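Local coordinates for protein c-di-GMP synthase (Capnocytophaga granulosa, PDB 6WT9) that makes the second messenger 3',3'-c-di-GMP from two molecules of GTP in a bacterial CBASS antiphage defence system, at residues Y95-K106 with R185-W194. Numbering follows the deposited sequence.
Sequences YSDIDLLVISDK and RDVDIVIANW
D188 N donates to I98 O, and L100 N to D188 O at 2.7 Å, which opens a run of six backbone hydrogen bonds between strands 98-104 and 185-194. L100 bonds through N to D188 O and through O to V190 N, so it straddles I189; V102 straddles I191 likewise, through V190 O and A192 N. One residue bonding to both neighbours of its partner is the parallel pattern; the segment axes diverge by 37°, the mark of a twisted sheet.

Apolar side chains pack on both faces. On one, V102 CB meets I191 CD1 at 3.7 Å, and helix 147-164 touches I189 and I191. On the other, L101 CD2 lies alongside V190 CB (3.6 Å). With CG2 anti to its backbone N, I103 sets this methyl 3.5 Å from the centroid of the W194 five-membered ring, 13° off the normal, a CH-pi contact.

Polar groups gather toward the N-terminal ends. CD1 and CE1 of Y95 lie over one face of the R185 guanidinium, CE1 3.3 Å from NH1, the planes tilted 53° and not stacked. D99 and D188 point the same way, OD1 of D99 3.9 Å from OD2 of D188; K177 forms a salt bridge with D188 OD1. The parallel register thus brings D97 and D99 close to D188, an arrangement consistent with the three-carboxylate site for divalent metal ions in the nucleotidyltransferase fold.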
# COMPACT_ATOMS: atom_id res chain seq x y z
N TYR A 95 -3.81 -7.96 9.15
CA TYR A 95 -2.65 -7.69 10.00
C TYR A 95 -1.65 -6.79 9.28
O TYR A 95 -0.45 -7.06 9.25
CB TYR A 95 -2.00 -9.00 10.43
CG TYR A 95 -2.82 -9.79 11.43
CD1 TYR A 95 -3.72 -9.15 12.27
CD2 TYR A 95 -2.68 -11.17 11.54
CE1 TYR A 95 -4.46 -9.86 13.19
CE2 TYR A 95 -3.42 -11.89 12.45
CZ TYR A 95 -4.31 -11.23 13.28
OH TYR A 95 -5.05 -11.94 14.19
N SER A 96 -2.15 -5.71 8.70
CA SER A 96 -1.30 -4.78 7.97
C SER A 96 -0.46 -3.97 8.94
O SER A 96 -0.97 -3.41 9.91
CB SER A 96 -2.16 -3.86 7.11
OG SER A 96 -1.35 -2.94 6.39
N ASP A 97 0.84 -3.91 8.68
CA ASP A 97 1.72 -3.07 9.48
C ASP A 97 1.58 -1.61 9.03
O ASP A 97 0.86 -1.29 8.09
CB ASP A 97 3.16 -3.55 9.37
CG ASP A 97 3.62 -3.73 7.94
OD1 ASP A 97 3.71 -2.72 7.21
OD2 ASP A 97 3.89 -4.88 7.54
N ILE A 98 2.27 -0.73 9.73
CA ILE A 98 2.23 0.70 9.45
C ILE A 98 3.63 1.26 9.64
O ILE A 98 4.42 0.75 10.44
CB ILE A 98 1.20 1.43 10.34
CG1 ILE A 98 0.96 2.86 9.84
CG2 ILE A 98 1.64 1.43 11.79
CD1 ILE A 98 -0.25 3.52 10.47
N ASP A 99 3.95 2.30 8.88
CA ASP A 99 5.24 2.97 8.97
C ASP A 99 5.07 4.31 9.66
O ASP A 99 4.20 5.11 9.28
CB ASP A 99 5.87 3.15 7.58
CG ASP A 99 6.43 1.86 7.02
OD1 ASP A 99 6.11 0.78 7.56
OD2 ASP A 99 7.19 1.93 6.03
N LEU A 100 5.90 4.56 10.67
CA LEU A 100 5.91 5.81 11.41
C LEU A 100 7.12 6.62 10.99
O LEU A 100 8.26 6.19 11.21
CB LEU A 100 5.93 5.54 12.92
CG LEU A 100 6.11 6.78 13.80
CD1 LEU A 100 4.90 7.70 13.68
CD2 LEU A 100 6.35 6.38 15.24
N LEU A 101 6.88 7.78 10.40
CA LEU A 101 7.96 8.67 9.97
C LEU A 101 8.30 9.65 11.08
O LEU A 101 7.40 10.29 11.65
CB LEU A 101 7.56 9.42 8.70
CG LEU A 101 7.55 8.61 7.40
CD1 LEU A 101 6.94 9.41 6.27
CD2 LEU A 101 8.95 8.17 7.05
N VAL A 102 9.58 9.77 11.39
CA VAL A 102 10.09 10.70 12.39
C VAL A 102 10.88 11.77 11.63
O VAL A 102 12.02 11.53 11.22
CB VAL A 102 10.95 10.01 13.45
CG1 VAL A 102 11.37 10.99 14.52
CG2 VAL A 102 10.20 8.83 14.05
N ILE A 103 10.28 12.94 11.45
CA ILE A 103 10.81 13.98 10.58
C ILE A 103 11.29 15.14 11.44
O ILE A 103 10.54 15.66 12.27
CB ILE A 103 9.75 14.45 9.57
CG1 ILE A 103 8.97 13.24 9.04
CG2 ILE A 103 10.41 15.20 8.42
CD1 ILE A 103 7.87 13.61 8.06
N SER A 104 12.54 15.55 11.23
CA SER A 104 13.12 16.64 12.00
C SER A 104 12.55 17.98 11.55
O SER A 104 12.36 18.23 10.36
CB SER A 104 14.64 16.66 11.86
OG SER A 104 15.23 15.55 12.51
N ASP A 105 12.29 18.86 12.52
CA ASP A 105 11.76 20.19 12.26
C ASP A 105 12.81 21.15 11.72
O ASP A 105 12.51 22.34 11.54
CB ASP A 105 11.15 20.78 13.53
CG ASP A 105 10.16 19.84 14.19
OD1 ASP A 105 9.91 18.75 13.62
OD2 ASP A 105 9.64 20.18 15.27
N LYS A 106 14.03 20.68 11.45
CA LYS A 106 15.10 21.55 10.99
C LYS A 106 15.75 21.00 9.72
O LYS A 106 16.36 19.93 9.74
CB LYS A 106 16.16 21.71 12.09
CG LYS A 106 15.66 22.45 13.32
CD LYS A 106 16.55 22.21 14.52
CE LYS A 106 16.19 23.13 15.67
NZ LYS A 106 14.73 23.09 15.98
N ARG A 185 0.68 -6.53 16.40
CA ARG A 185 0.86 -5.65 15.25
C ARG A 185 2.32 -5.22 15.15
O ARG A 185 3.02 -5.11 16.16
CB ARG A 185 -0.04 -4.42 15.34
CG ARG A 185 -1.53 -4.72 15.41
CD ARG A 185 -2.02 -5.42 14.15
NE ARG A 185 -3.48 -5.52 14.12
CZ ARG A 185 -4.18 -6.51 14.67
NH1 ARG A 185 -3.56 -7.49 15.30
NH2 ARG A 185 -5.50 -6.51 14.58
N ASP A 186 2.76 -4.96 13.92
CA ASP A 186 4.12 -4.50 13.66
C ASP A 186 4.10 -3.04 13.23
O ASP A 186 3.17 -2.57 12.58
CB ASP A 186 4.79 -5.35 12.58
CG ASP A 186 5.21 -6.72 13.09
OD1 ASP A 186 5.30 -6.89 14.32
OD2 ASP A 186 5.46 -7.61 12.25
N VAL A 187 5.16 -2.33 13.61
CA VAL A 187 5.34 -0.93 13.24
C VAL A 187 6.79 -0.73 12.80
O VAL A 187 7.72 -1.15 13.50
CB VAL A 187 5.00 0.03 14.40
CG1 VAL A 187 5.25 1.48 13.99
CG2 VAL A 187 3.56 -0.16 14.86
N ASP A 188 6.98 -0.11 11.64
CA ASP A 188 8.30 0.30 11.19
C ASP A 188 8.48 1.79 11.46
O ASP A 188 7.56 2.58 11.26
CB ASP A 188 8.49 0.00 9.70
CG ASP A 188 8.53 -1.48 9.40
OD1 ASP A 188 8.28 -2.28 10.32
OD2 ASP A 188 8.83 -1.86 8.24
N ILE A 189 9.68 2.16 11.91
CA ILE A 189 9.99 3.53 12.31
C ILE A 189 11.12 4.03 11.42
O ILE A 189 12.21 3.44 11.41
CB ILE A 189 10.37 3.62 13.80
CG1 ILE A 189 9.19 3.21 14.69
CG2 ILE A 189 10.83 5.03 14.14
CD1 ILE A 189 9.14 1.73 15.03
N VAL A 190 10.87 5.11 10.70
CA VAL A 190 11.81 5.65 9.72
C VAL A 190 12.22 7.06 10.14
O VAL A 190 11.36 7.87 10.51
CB VAL A 190 11.19 5.66 8.31
CG1 VAL A 190 12.17 6.24 7.30
CG2 VAL A 190 10.78 4.25 7.90
N ILE A 191 13.52 7.34 10.09
CA ILE A 191 14.08 8.63 10.46
C ILE A 191 14.33 9.43 9.19
O ILE A 191 14.97 8.94 8.25
CB ILE A 191 15.38 8.45 11.26
CG1 ILE A 191 15.16 7.52 12.46
CG2 ILE A 191 15.93 9.80 11.71
CD1 ILE A 191 14.08 7.99 13.41
N ALA A 192 13.84 10.67 9.15
CA ALA A 192 13.94 11.48 7.95
C ALA A 192 13.95 12.96 8.33
O ALA A 192 13.81 13.33 9.50
CB ALA A 192 12.79 11.17 6.98
N ASN A 193 14.14 13.81 7.32
CA ASN A 193 13.99 15.25 7.45
C ASN A 193 13.39 15.80 6.17
O ASN A 193 13.32 15.12 5.14
CB ASN A 193 15.32 15.94 7.78
CG ASN A 193 16.28 15.94 6.60
OD1 ASN A 193 16.29 15.02 5.79
ND2 ASN A 193 17.10 16.98 6.51
N TRP A 194 12.94 17.06 6.23
CA TRP A 194 12.33 17.70 5.07
C TRP A 194 13.40 18.15 4.08
O TRP A 194 14.47 18.62 4.46
CB TRP A 194 11.50 18.91 5.51
CG TRP A 194 10.36 18.57 6.42
CD1 TRP A 194 10.27 18.84 7.75
CD2 TRP A 194 9.15 17.90 6.06
NE1 TRP A 194 9.07 18.38 8.24
CE2 TRP A 194 8.37 17.80 7.22
CE3 TRP A 194 8.65 17.37 4.86
CZ2 TRP A 194 7.11 17.19 7.23
CZ3 TRP A 194 7.40 16.77 4.87
CH2 TRP A 194 6.65 16.69 6.05
O HOH W 1 0.66 -5.70 11.75